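Local coordinates for protein abietadiene synthase, chloroplastic (Abies grandis, PDB 3S9V) that belongs to the terpene synthase family, a largely helical plastid protein that carries the family's N-terminal and metal-binding domains, at residues A[421-426]-A[757-762]; A[674-679]-A[724-729]; A[680-685]-A[752-757]; A[698-703]-A[717-722]. One frame throughout, in Å; residues are numbered along the deposited sequence.

Contact 1: A[421-426]-A[757-762]; sequences LKYPWH and FYMQGD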
loop_
_atom_site.group_PDB
_atom_site.type_symbol
_atom_site.label_atom_id
_atom_site.label_comp_id
_atom_site.label_asym_id
_atom_site.label_seq_id
_atom_site.Cartn_x
_atom_site.Cartn_y
_atom_site.Cartn_z
ATOM N N LEU A 421 3.579 2.417 9.778
ATOM C CA LEU A 421 3.162 2.954 11.066
ATOM C C LEU A 421 3.590 4.394 11.293
ATOM O O LEU A 421 2.836 5.183 11.865
ATOM C CB LEU A 421 3.672 2.075 12.213
ATOM C CG LEU A 421 2.901 0.758 12.367
ATOM C CD1 LEU A 421 3.485 -0.066 13.504
ATOM C CD2 LEU A 421 1.434 1.064 12.634
ATOM N N LYS A 422 4.788 4.748 10.835
ATOM C CA LYS A 422 5.270 6.109 11.021
ATOM C C LYS A 422 4.764 7.054 9.930
ATOM O O LYS A 422 4.492 8.223 10.195
ATOM C CB LYS A 422 6.800 6.127 11.068
ATOM C CG LYS A 422 7.389 7.444 11.537
ATOM C CD LYS A 422 8.900 7.356 11.631
ATOM C CE LYS A 422 9.505 8.655 12.130
ATOM N NZ LYS A 422 10.992 8.562 12.204
ATOM N N TYR A 423 4.628 6.546 8.708
ATOM C CA TYR A 423 4.147 7.360 7.593
ATOM C C TYR A 423 2.864 6.812 6.965
ATOM O O TYR A 423 2.875 6.317 5.827
ATOM C CB TYR A 423 5.240 7.476 6.529
ATOM C CG TYR A 423 6.507 8.118 7.052
ATOM C CD1 TYR A 423 6.522 9.455 7.447
ATOM C CD2 TYR A 423 7.679 7.375 7.191
ATOM C CE1 TYR A 423 7.673 10.042 7.977
ATOM C CE2 TYR A 423 8.838 7.951 7.720
ATOM C CZ TYR A 423 8.827 9.284 8.112
ATOM O OH TYR A 423 9.964 9.850 8.646
ATOM N N PRO A 424 1.739 6.888 7.705
ATOM C CA PRO A 424 0.433 6.411 7.240
ATOM C C PRO A 424 -0.035 7.207 6.028
ATOM O O PRO A 424 0.609 8.169 5.617
ATOM C CB PRO A 424 -0.488 6.662 8.437
ATOM C CG PRO A 424 0.425 6.676 9.598
ATOM C CD PRO A 424 1.636 7.399 9.082
ATOM N N TRP A 425 -1.174 6.789 5.489
ATOM C CA TRP A 425 -1.824 7.404 4.338
ATOM C C TRP A 425 -1.658 8.933 4.239
ATOM O O TRP A 425 -1.044 9.455 3.308
ATOM C CB TRP A 425 -3.311 7.033 4.401
ATOM C CG TRP A 425 -4.204 7.647 3.365
ATOM C CD1 TRP A 425 -5.318 8.391 3.595
ATOM C CD2 TRP A 425 -4.104 7.502 1.944
ATOM N NE1 TRP A 425 -5.928 8.720 2.406
ATOM C CE2 TRP A 425 -5.202 8.187 1.376
ATOM C CE3 TRP A 425 -3.194 6.856 1.094
ATOM C CZ2 TRP A 425 -5.418 8.248 0.000
ATOM C CZ3 TRP A 425 -3.411 6.914 -0.279
ATOM C CH2 TRP A 425 -4.516 7.608 -0.811
ATOM N N HIS A 426 -2.197 9.648 5.213
ATOM C CA HIS A 426 -2.143 11.102 5.198
ATOM C C HIS A 426 -0.773 11.749 5.363
ATOM O O HIS A 426 -0.677 12.971 5.352
ATOM C CB HIS A 426 -3.103 11.651 6.255
ATOM C CG HIS A 426 -4.538 11.332 5.978
ATOM N ND1 HIS A 426 -5.428 10.971 6.968
ATOM C CD2 HIS A 426 -5.239 11.319 4.821
ATOM C CE1 HIS A 426 -6.614 10.747 6.432
ATOM N NE2 HIS A 426 -6.527 10.951 5.130
ATOM N N PHE A 757 5.214 17.593 7.184
ATOM C CA PHE A 757 6.107 18.575 7.772
ATOM C C PHE A 757 5.798 18.880 9.226
ATOM O O PHE A 757 6.706 19.146 10.002
ATOM C CB PHE A 757 6.084 19.885 6.974
ATOM C CG PHE A 757 6.872 19.839 5.694
ATOM C CD1 PHE A 757 7.013 20.981 4.915
ATOM C CD2 PHE A 757 7.476 18.662 5.268
ATOM C CE1 PHE A 757 7.745 20.955 3.729
ATOM C CE2 PHE A 757 8.207 18.624 4.089
ATOM C CZ PHE A 757 8.341 19.775 3.318
ATOM N N TYR A 758 4.523 18.842 9.595
ATOM C CA TYR A 758 4.126 19.155 10.963
ATOM C C TYR A 758 3.562 17.961 11.713
ATOM O O TYR A 758 2.753 18.120 12.624
ATOM C CB TYR A 758 3.093 20.287 10.949
ATOM C CG TYR A 758 3.605 21.559 10.316
ATOM C CD1 TYR A 758 4.434 22.436 11.020
ATOM C CD2 TYR A 758 3.294 21.868 8.993
ATOM C CE1 TYR A 758 4.944 23.596 10.413
ATOM C CE2 TYR A 758 3.795 23.010 8.381
ATOM C CZ TYR A 758 4.617 23.870 9.091
ATOM O OH TYR A 758 5.105 24.994 8.462
ATOM N N MET A 759 4.000 16.767 11.338
ATOM C CA MET A 759 3.516 15.555 11.984
ATOM C C MET A 759 3.909 15.466 13.456
ATOM O O MET A 759 4.887 16.075 13.900
ATOM C CB MET A 759 4.020 14.311 11.238
ATOM C CG MET A 759 5.525 14.094 11.266
ATOM S SD MET A 759 6.000 12.646 10.282
ATOM C CE MET A 759 5.419 11.316 11.344
ATOM N N GLN A 760 3.121 14.703 14.203
ATOM C CA GLN A 760 3.358 14.491 15.624
ATOM C C GLN A 760 4.673 13.730 15.779
ATOM O O GLN A 760 4.770 12.558 15.407
ATOM C CB GLN A 760 2.205 13.677 16.221
ATOM C CG GLN A 760 2.262 13.528 17.728
ATOM C CD GLN A 760 2.148 14.860 18.436
ATOM O OE1 GLN A 760 1.125 15.541 18.341
ATOM N NE2 GLN A 760 3.201 15.243 19.149
ATOM N N GLY A 761 5.686 14.400 16.319
ATOM C CA GLY A 761 6.974 13.757 16.499
ATOM C C GLY A 761 6.979 12.780 17.657
ATOM O O GLY A 761 6.333 11.733 17.603
ATOM N N ASP A 762 7.715 13.130 18.706
ATOM C CA ASP A 762 7.811 12.298 19.898
ATOM C C ASP A 762 8.405 13.108 21.046
ATOM O O ASP A 762 8.904 14.216 20.842
ATOM C CB ASP A 762 8.684 11.069 19.625
ATOM C CG ASP A 762 10.090 11.437 19.184
ATOM O OD1 ASP A 762 10.946 10.528 19.103
ATOM O OD2 ASP A 762 10.337 12.632 18.914
#

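Contact 2: A[674-679]-A[724-729]; sequences MGLTGR and ENALEE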
loop_
_atom_site.group_PDB
_atom_site.type_symbol
_atom_site.label_atom_id
_atom_site.label_comp_id
_atom_site.label_asym_id
_atom_site.label_seq_id
_atom_site.Cartn_x
_atom_site.Cartn_y
_atom_site.Cartn_z
ATOM N N MET A 674 -8.701 21.288 2.580
ATOM C CA MET A 674 -7.255 21.220 2.431
ATOM C C MET A 674 -6.663 22.315 3.295
ATOM O O MET A 674 -5.757 22.077 4.093
ATOM C CB MET A 674 -6.856 21.441 0.962
ATOM C CG MET A 674 -5.357 21.631 0.739
ATOM S SD MET A 674 -4.960 22.380 -0.873
ATOM C CE MET A 674 -5.509 24.035 -0.546
ATOM N N GLY A 675 -7.188 23.523 3.122
ATOM C CA GLY A 675 -6.716 24.653 3.901
ATOM C C GLY A 675 -6.940 24.441 5.387
ATOM O O GLY A 675 -6.068 24.747 6.202
ATOM N N LEU A 676 -8.109 23.915 5.744
ATOM C CA LEU A 676 -8.422 23.673 7.149
ATOM C C LEU A 676 -7.440 22.695 7.778
ATOM O O LEU A 676 -6.849 22.998 8.811
ATOM C CB LEU A 676 -9.857 23.148 7.315
ATOM C CG LEU A 676 -10.311 22.797 8.741
ATOM C CD1 LEU A 676 -10.194 24.030 9.618
ATOM C CD2 LEU A 676 -11.769 22.282 8.733
ATOM N N THR A 677 -7.253 21.532 7.164
ATOM C CA THR A 677 -6.327 20.554 7.732
ATOM C C THR A 677 -4.892 21.081 7.821
ATOM O O THR A 677 -4.177 20.787 8.784
ATOM C CB THR A 677 -6.310 19.218 6.939
ATOM O OG1 THR A 677 -5.853 19.448 5.600
ATOM C CG2 THR A 677 -7.701 18.594 6.920
ATOM N N GLY A 678 -4.473 21.853 6.823
ATOM C CA GLY A 678 -3.122 22.386 6.837
ATOM C C GLY A 678 -2.957 23.340 8.002
ATOM O O GLY A 678 -1.978 23.277 8.751
ATOM N N ARG A 679 -3.927 24.227 8.167
ATOM C CA ARG A 679 -3.890 25.190 9.253
ATOM C C ARG A 679 -3.816 24.530 10.627
ATOM O O ARG A 679 -3.006 24.916 11.465
ATOM C CB ARG A 679 -5.135 26.065 9.239
ATOM C CG ARG A 679 -5.166 27.078 10.378
ATOM C CD ARG A 679 -4.402 28.300 9.947
ATOM N NE ARG A 679 -3.141 28.476 10.636
ATOM C CZ ARG A 679 -2.188 29.315 10.238
ATOM N NH1 ARG A 679 -1.068 29.416 10.938
ATOM N NH2 ARG A 679 -2.344 30.040 9.134
ATOM N N GLU A 724 -8.715 15.451 12.195
ATOM C CA GLU A 724 -8.954 14.079 11.763
ATOM C C GLU A 724 -10.265 13.890 11.003
ATOM O O GLU A 724 -10.292 13.224 9.967
ATOM C CB GLU A 724 -8.932 13.133 12.967
ATOM C CG GLU A 724 -7.563 12.950 13.595
ATOM C CD GLU A 724 -6.525 12.477 12.593
ATOM O OE1 GLU A 724 -6.789 11.484 11.880
ATOM O OE2 GLU A 724 -5.444 13.098 12.521
ATOM N N ASN A 725 -11.357 14.450 11.517
ATOM C CA ASN A 725 -12.629 14.300 10.825
ATOM C C ASN A 725 -12.534 15.002 9.481
ATOM O O ASN A 725 -13.101 14.540 8.493
ATOM C CB ASN A 725 -13.776 14.882 11.654
ATOM C CG ASN A 725 -13.981 14.137 12.963
ATOM O OD1 ASN A 725 -14.008 12.903 12.992
ATOM N ND2 ASN A 725 -14.139 14.885 14.052
ATOM N N ALA A 726 -11.789 16.104 9.449
ATOM C CA ALA A 726 -11.596 16.873 8.224
ATOM C C ALA A 726 -10.783 16.077 7.211
ATOM O O ALA A 726 -11.048 16.138 6.006
ATOM C CB ALA A 726 -10.889 18.184 8.538
ATOM N N LEU A 727 -9.787 15.339 7.695
ATOM C CA LEU A 727 -8.948 14.532 6.811
ATOM C C LEU A 727 -9.775 13.382 6.252
ATOM O O LEU A 727 -9.584 12.942 5.111
ATOM C CB LEU A 727 -7.734 13.976 7.569
ATOM C CG LEU A 727 -6.535 14.903 7.770
ATOM C CD1 LEU A 727 -5.559 14.289 8.768
ATOM C CD2 LEU A 727 -5.860 15.150 6.425
ATOM N N GLU A 728 -10.698 12.899 7.071
ATOM C CA GLU A 728 -11.566 11.802 6.674
ATOM C C GLU A 728 -12.512 12.311 5.588
ATOM O O GLU A 728 -12.756 11.627 4.595
ATOM C CB GLU A 728 -12.338 11.310 7.896
ATOM C CG GLU A 728 -12.877 9.904 7.787
ATOM C CD GLU A 728 -13.060 9.256 9.149
ATOM O OE1 GLU A 728 -13.707 9.873 10.024
ATOM O OE2 GLU A 728 -12.558 8.128 9.342
ATOM N N GLU A 729 -13.031 13.521 5.770
ATOM C CA GLU A 729 -13.922 14.109 4.783
ATOM C C GLU A 729 -13.123 14.401 3.512
ATOM O O GLU A 729 -13.633 14.264 2.394
ATOM C CB GLU A 729 -14.565 15.403 5.318
ATOM C CG GLU A 729 -15.529 16.029 4.302
ATOM C CD GLU A 729 -16.403 17.156 4.853
ATOM O OE1 GLU A 729 -17.082 17.816 4.032
ATOM O OE2 GLU A 729 -16.423 17.377 6.087
#

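Contact 3: A[680-685]-A[752-757]; sequences LVNDTK and RIMQLF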
loop_
_atom_site.group_PDB
_atom_site.type_symbol
_atom_site.label_atom_id
_atom_site.label_comp_id
_atom_site.label_asym_id
_atom_site.label_seq_id
_atom_site.Cartn_x
_atom_site.Cartn_y
_atom_site.Cartn_z
ATOM N N LEU A 680 -4.683 23.553 10.861
ATOM C CA LEU A 680 -4.727 22.880 12.155
ATOM C C LEU A 680 -3.477 22.076 12.514
ATOM O O LEU A 680 -3.026 22.118 13.662
ATOM C CB LEU A 680 -5.960 21.971 12.241
ATOM C CG LEU A 680 -7.326 22.654 12.092
ATOM C CD1 LEU A 680 -8.441 21.648 12.340
ATOM C CD2 LEU A 680 -7.436 23.796 13.081
ATOM N N VAL A 681 -2.917 21.340 11.559
ATOM C CA VAL A 681 -1.730 20.559 11.874
ATOM C C VAL A 681 -0.603 21.523 12.210
ATOM O O VAL A 681 0.140 21.311 13.163
ATOM C CB VAL A 681 -1.303 19.635 10.706
ATOM C CG1 VAL A 681 -0.703 20.442 9.561
ATOM C CG2 VAL A 681 -0.308 18.600 11.219
ATOM N N ASN A 682 -0.513 22.599 11.433
ATOM C CA ASN A 682 0.499 23.630 11.623
ATOM C C ASN A 682 0.374 24.272 13.008
ATOM O O ASN A 682 1.375 24.470 13.703
ATOM C CB ASN A 682 0.343 24.694 10.525
ATOM C CG ASN A 682 1.373 25.814 10.624
ATOM O OD1 ASN A 682 1.376 26.586 11.578
ATOM N ND2 ASN A 682 2.250 25.908 9.624
ATOM N N ASP A 683 -0.861 24.570 13.410
ATOM C CA ASP A 683 -1.143 25.216 14.694
ATOM C C ASP A 683 -0.936 24.339 15.928
ATOM O O ASP A 683 -0.392 24.799 16.929
ATOM C CB ASP A 683 -2.575 25.773 14.697
ATOM C CG ASP A 683 -2.665 27.178 14.112
ATOM O OD1 ASP A 683 -1.851 27.531 13.229
ATOM O OD2 ASP A 683 -3.565 27.932 14.526
ATOM N N THR A 684 -1.376 23.088 15.874
ATOM C CA THR A 684 -1.208 22.198 17.016
ATOM C C THR A 684 0.276 22.019 17.328
ATOM O O THR A 684 0.655 21.718 18.459
ATOM C CB THR A 684 -1.818 20.813 16.745
ATOM O OG1 THR A 684 -1.230 20.259 15.561
ATOM C CG2 THR A 684 -3.323 20.918 16.569
ATOM N N LYS A 685 1.110 22.217 16.314
ATOM C CA LYS A 685 2.549 22.074 16.452
ATOM C C LYS A 685 3.200 23.388 16.883
ATOM O O LYS A 685 3.545 23.570 18.049
ATOM C CB LYS A 685 3.142 21.621 15.115
ATOM C CG LYS A 685 4.576 21.106 15.172
ATOM C CD LYS A 685 4.635 19.672 15.688
ATOM C CE LYS A 685 6.030 19.077 15.516
ATOM N NZ LYS A 685 6.083 17.635 15.898
ATOM N N ARG A 752 -1.330 16.675 2.399
ATOM C CA ARG A 752 -0.432 15.650 2.925
ATOM C C ARG A 752 0.939 16.208 3.277
ATOM O O ARG A 752 1.491 15.887 4.329
ATOM C CB ARG A 752 -0.265 14.519 1.916
ATOM C CG ARG A 752 -1.566 13.849 1.537
ATOM C CD ARG A 752 -1.360 12.850 0.416
ATOM N NE ARG A 752 -1.120 11.509 0.916
ATOM C CZ ARG A 752 -0.969 10.446 0.135
ATOM N NH1 ARG A 752 -1.024 10.579 -1.183
ATOM N NH2 ARG A 752 -0.800 9.246 0.673
ATOM N N ILE A 753 1.488 17.031 2.392
ATOM C CA ILE A 753 2.790 17.629 2.635
ATOM C C ILE A 753 2.794 18.312 4.000
ATOM O O ILE A 753 3.781 18.233 4.723
ATOM C CB ILE A 753 3.161 18.647 1.521
ATOM C CG1 ILE A 753 3.804 17.910 0.351
ATOM C CG2 ILE A 753 4.138 19.689 2.043
ATOM C CD1 ILE A 753 5.100 17.188 0.728
ATOM N N MET A 754 1.690 18.966 4.357
ATOM C CA MET A 754 1.602 19.639 5.650
ATOM C C MET A 754 1.520 18.621 6.795
ATOM O O MET A 754 2.117 18.808 7.854
ATOM C CB MET A 754 0.392 20.575 5.683
ATOM C CG MET A 754 0.511 21.797 4.764
ATOM S SD MET A 754 1.824 22.966 5.227
ATOM C CE MET A 754 1.059 23.764 6.651
ATOM N N GLN A 755 0.775 17.545 6.585
ATOM C CA GLN A 755 0.670 16.519 7.603
ATOM C C GLN A 755 2.074 15.957 7.870
ATOM O O GLN A 755 2.406 15.614 8.999
ATOM C CB GLN A 755 -0.257 15.397 7.135
ATOM C CG GLN A 755 -1.733 15.761 7.119
ATOM C CD GLN A 755 -2.218 16.220 8.471
ATOM O OE1 GLN A 755 -1.901 15.613 9.486
ATOM N NE2 GLN A 755 -2.999 17.289 8.492
ATOM N N LEU A 756 2.899 15.877 6.826
ATOM C CA LEU A 756 4.256 15.355 6.966
ATOM C C LEU A 756 5.209 16.348 7.644
ATOM O O LEU A 756 5.923 15.994 8.582
ATOM C CB LEU A 756 4.824 14.958 5.598
ATOM C CG LEU A 756 6.259 14.406 5.612
ATOM C CD1 LEU A 756 6.306 13.088 6.380
ATOM C CD2 LEU A 756 6.746 14.197 4.192
ATOM N N PHE A 757 5.214 17.593 7.184
ATOM C CA PHE A 757 6.107 18.575 7.772
ATOM C C PHE A 757 5.798 18.880 9.226
ATOM O O PHE A 757 6.706 19.146 10.002
ATOM C CB PHE A 757 6.084 19.885 6.974
ATOM C CG PHE A 757 6.872 19.839 5.694
ATOM C CD1 PHE A 757 7.013 20.981 4.915
ATOM C CD2 PHE A 757 7.476 18.662 5.268
ATOM C CE1 PHE A 757 7.745 20.955 3.729
ATOM C CE2 PHE A 757 8.207 18.624 4.089
ATOM C CZ PHE A 757 8.341 19.775 3.318
#

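Contact 4: A[698-703]-A[717-722]; sequences SAIQCY and QHVYSV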
loop_
_atom_site.group_PDB
_atom_site.type_symbol
_atom_site.label_atom_id
_atom_site.label_comp_id
_atom_site.label_asym_id
_atom_site.label_seq_id
_atom_site.Cartn_x
_atom_site.Cartn_y
_atom_site.Cartn_z
ATOM N N SER A 698 -4.484 31.613 17.915
ATOM C CA SER A 698 -4.242 30.379 17.180
ATOM C C SER A 698 -5.383 29.393 17.393
ATOM O O SER A 698 -6.271 29.618 18.213
ATOM C CB SER A 698 -2.919 29.736 17.623
ATOM O OG SER A 698 -3.022 29.129 18.905
ATOM N N ALA A 699 -5.363 28.295 16.651
ATOM C CA ALA A 699 -6.406 27.300 16.795
ATOM C C ALA A 699 -6.618 26.972 18.274
ATOM O O ALA A 699 -7.699 27.197 18.811
ATOM C CB ALA A 699 -6.039 26.049 16.025
ATOM N N ILE A 700 -5.582 26.461 18.933
ATOM C CA ILE A 700 -5.673 26.090 20.343
ATOM C C ILE A 700 -6.047 27.264 21.241
ATOM O O ILE A 700 -7.016 27.183 21.995
ATOM C CB ILE A 700 -4.343 25.479 20.867
ATOM C CG1 ILE A 700 -4.032 24.168 20.139
ATOM C CG2 ILE A 700 -4.453 25.193 22.356
ATOM C CD1 ILE A 700 -3.682 24.336 18.675
ATOM N N GLN A 701 -5.284 28.350 21.153
ATOM C CA GLN A 701 -5.530 29.538 21.966
ATOM C C GLN A 701 -6.973 30.021 21.874
ATOM O O GLN A 701 -7.597 30.356 22.887
ATOM C CB GLN A 701 -4.585 30.665 21.547
ATOM C CG GLN A 701 -3.116 30.340 21.783
ATOM C CD GLN A 701 -2.176 31.445 21.324
ATOM O OE1 GLN A 701 -2.071 31.734 20.131
ATOM N NE2 GLN A 701 -1.487 32.070 22.277
ATOM N N CYS A 702 -7.502 30.049 20.655
ATOM C CA CYS A 702 -8.867 30.498 20.420
ATOM C C CYS A 702 -9.905 29.530 20.965
ATOM O O CYS A 702 -10.925 29.951 21.516
ATOM C CB CYS A 702 -9.103 30.711 18.921
ATOM S SG CYS A 702 -8.189 32.104 18.215
ATOM N N TYR A 703 -9.652 28.235 20.817
ATOM C CA TYR A 703 -10.603 27.250 21.301
ATOM C C TYR A 703 -10.693 27.370 22.810
ATOM O O TYR A 703 -11.769 27.234 23.403
ATOM C CB TYR A 703 -10.174 25.829 20.931
ATOM C CG TYR A 703 -11.267 24.822 21.204
ATOM C CD1 TYR A 703 -12.473 24.881 20.510
ATOM C CD2 TYR A 703 -11.125 23.847 22.189
ATOM C CE1 TYR A 703 -13.508 24.006 20.790
ATOM C CE2 TYR A 703 -12.165 22.957 22.478
ATOM C CZ TYR A 703 -13.352 23.048 21.772
ATOM O OH TYR A 703 -14.392 22.188 22.038
ATOM N N GLN A 717 -6.223 18.161 22.047
ATOM C CA GLN A 717 -6.822 16.921 21.582
ATOM C C GLN A 717 -8.052 17.191 20.723
ATOM O O GLN A 717 -8.212 16.590 19.658
ATOM C CB GLN A 717 -7.201 16.022 22.764
ATOM C CG GLN A 717 -8.043 14.820 22.359
ATOM C CD GLN A 717 -8.182 13.791 23.461
ATOM O OE1 GLN A 717 -8.498 14.123 24.604
ATOM N NE2 GLN A 717 -7.953 12.528 23.119
ATOM N N HIS A 718 -8.925 18.084 21.176
ATOM C CA HIS A 718 -10.122 18.398 20.403
ATOM C C HIS A 718 -9.755 18.890 18.997
ATOM O O HIS A 718 -10.408 18.533 18.013
ATOM C CB HIS A 718 -10.966 19.449 21.119
ATOM C CG HIS A 718 -12.108 19.960 20.298
ATOM N ND1 HIS A 718 -12.063 21.162 19.625
ATOM C CD2 HIS A 718 -13.308 19.408 20.000
ATOM C CE1 HIS A 718 -13.185 21.328 18.947
ATOM N NE2 HIS A 718 -13.957 20.277 19.158
ATOM N N VAL A 719 -8.709 19.706 18.909
ATOM C CA VAL A 719 -8.256 20.218 17.625
ATOM C C VAL A 719 -7.745 19.075 16.741
ATOM O O VAL A 719 -7.893 19.121 15.521
ATOM C CB VAL A 719 -7.152 21.269 17.808
ATOM C CG1 VAL A 719 -6.547 21.630 16.465
ATOM C CG2 VAL A 719 -7.739 22.506 18.468
ATOM N N TYR A 720 -7.150 18.056 17.358
ATOM C CA TYR A 720 -6.660 16.893 16.620
ATOM C C TYR A 720 -7.862 16.122 16.096
ATOM O O TYR A 720 -7.806 15.481 15.046
ATOM C CB TYR A 720 -5.846 15.972 17.534
ATOM C CG TYR A 720 -4.441 16.442 17.813
ATOM C CD1 TYR A 720 -3.868 16.270 19.074
ATOM C CD2 TYR A 720 -3.677 17.048 16.817
ATOM C CE1 TYR A 720 -2.568 16.693 19.336
ATOM C CE2 TYR A 720 -2.375 17.475 17.068
ATOM C CZ TYR A 720 -1.828 17.297 18.330
ATOM O OH TYR A 720 -0.548 17.733 18.587
ATOM N N SER A 721 -8.951 16.182 16.851
ATOM C CA SER A 721 -10.176 15.489 16.479
ATOM C C SER A 721 -10.806 16.148 15.251
ATOM O O SER A 721 -11.200 15.466 14.304
ATOM C CB SER A 721 -11.159 15.509 17.650
ATOM O OG SER A 721 -12.244 14.634 17.403
ATOM N N VAL A 722 -10.894 17.476 15.276
ATOM C CA VAL A 722 -11.453 18.236 14.162
ATOM C C VAL A 722 -10.617 17.996 12.903
ATOM O O VAL A 722 -11.158 17.776 11.816
ATOM C CB VAL A 722 -11.468 19.755 14.474
ATOM C CG1 VAL A 722 -11.996 20.539 13.280
ATOM C CG2 VAL A 722 -12.327 20.024 15.688
#

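Contact 1: A[421-426]-A[757-762]
Met759 reaches across to Lys422 and Tyr423 at the point where helix 413-422 runs out, and it carries the whole contact from its side. Its first torsion places CG between the backbone N and the carbonyl carbon (chi1 65°). The next bond is extended and the last is bent (chi3 -73°), which turns the methyl off the line of the chain. The sulfur and the methyl therefore meet different partners. SD comes obliquely to the Tyr423 ring, a Met-aromatic contact: Met759 SD lies 5.1 Å from the ring centroid of Tyr423, and the ring atom touched is Tyr423 CE1, 3.9 Å from Met759 SD. The two side chains cross at about a right angle. The methyl packs against backbone, with Met759 CE 3.4 Å from Lys422 O, and the aliphatic part of the lysine adds Lys422 CG at 4.3 Å from Met759 CE. Lys422 is stretched out along its full length, and its CG also rests over one face of the Tyr423 ring. Only 106 Å² is buried, and no hydrogen bond links the segments. Around this surface contact, helix 768-781 receives the polar ends: Lys422 NZ forms a salt bridge with Glu771 and Tyr423 OH bonds His775, while helix 741-757 touches the tyrosine through Leu756 and helix 669-693 reaches Met759 O through Lys685.

Contact 2: A[674-679]-A[724-729]
Leu676 and Thr677 pack on Ala726 and Leu727 in a buried, wholly apolar helix-helix contact between helix 669-693 and helix 712-736. The two short segments run roughly antiparallel, with 147° between their directions and their axes 9.3 Å apart at the closest. The centre of the contact is Thr677 opposite Ala726, whose CA atoms are 6.4 Å apart. Here the threonine methyl does the work: Thr677 CG2 sits 3.6 Å from Ala726 CB and 3.9 Å from Leu727 CD2, filling the angle between the two residues. The short alanine side chain leaves the methyl close to the partner backbone. Both segments fall within the family's metal-binding region, and the pairing is part of the all-helical bundle that makes up the class I terpene synthase fold. Thr677 presents its two branches differently. With chi1 at 63°, OG1 turns back along its own helix, 3.0 Å from Met674 O, with Leu673 O as a second, weaker possible acceptor; CG2 is left to face the other helix. Leu727 leaves its backbone at an angle to the contact, but its CD2 end swings in, and it and Thr677 cross obliquely. On the far flank Leu676 CD2 touches Ala726 CB at 4.2 Å, a lighter contact. Leu676 also packs on helix 628-638 through Ile632, whereas Thr677 and Leu727 extend the packing to Ala751 and Gln755 of helix 741-757.

Contact 3: A[680-685]-A[752-757]
Val681 lies against Met754 and Gln755, each of its branches finding a different surface. Val681 CG1 packs on the backbone carbonyl, 3.7 Å from Met754 O, and on the start of that side chain, Met754 CB, at 4.0 Å. The glutamine leaves its helix pointing away from Val681, yet bends at chi2 (-57°) and brings its amide back alongside: Gln755 NE2 is 3.6 Å from Val681 CB, and Gln755 OE1 is 3.8 Å from Val681 CG2. The two side chains cross at a slant, and since the valine offers only carbon, the amide meets it by van der Waals contact. Next to this pair Met754 curls, bent at both chi2 and chi3, until its methyl reaches Asn682; Met754 CE is 3.9 Å from Asn682 ND2. No hydrogen bond joins the segments, and all four residues are buried. The two short segments run nearly parallel, 14° between their directions, with axes 9.1 Å apart at the closest. Such side-by-side helices build the class I terpene synthase bundle. The sequence from Asn682 through Asp683 to Thr686 matches the start of the family's second metal-binding motif, often called NSE/DTE, so Asn682, probably its first residue, is itself held against Met754, and the packing lies on the helix that would carry the metal site.

Contact 4: A[698-703]-A[717-722]
Tyr703 and His718 form the aromatic part of this contact, an offset stack with ring centroids 4.0 Å apart and planes only 12° from parallel. Histidine ND1 comes over one face of the tyrosine ring toward its rim, 3.1 Å from Tyr703 CZ to His718 ND1, a tight approach. In return, the phenol oxygen of Tyr703 sits above the middle of the imidazole. Both side chains are swung out from their helices with CG opposite the main-chain N, which lets the rings meet between the two backbones. The helices are neighbours in sequence within the terpene synthase metal-binding region: short helix 699-706 is followed by the long helix 712-736, and the segments 699-703 and 717-722 cross at 115°, their axes 10.2 Å apart at the closest. Apolar contact fills the buried side of that crossing. Val719 splits its methyls, with Val719 CG1 4.5 Å from Ala699 CB and Val719 CG2 4.4 Å from Ile700 CG1. A capping bond opens the short helix: Ser698 is the N-cap, and Gln701 N donates to Ser698 OG at 3.3 Å. One residue along, Ala699 N is bound by Asp683 of helix 669-693.

Overall arrangement
Along the chain come 421-426, then 674-679 and 680-685 end to end on helix 669-693, then 698-703, then 717-722 and 724-729 on helix 712-736, and last 752-757 and 757-762, which share Phe757. Helix 669-693 is thus common to contacts 2 and 3, and helix 712-736 to contacts 2 and 4. Contact 3 is the hub, its centre about 9 Å from that of contact 1, 10 Å from contact 2 and 13 Å from contact 4; contacts 1 and 4 lie farthest apart, about 18 Å. Contacts 2 to 4 knit one helical bundle together, while contact 1 ties helix 413-422, far earlier in sequence, to its edge.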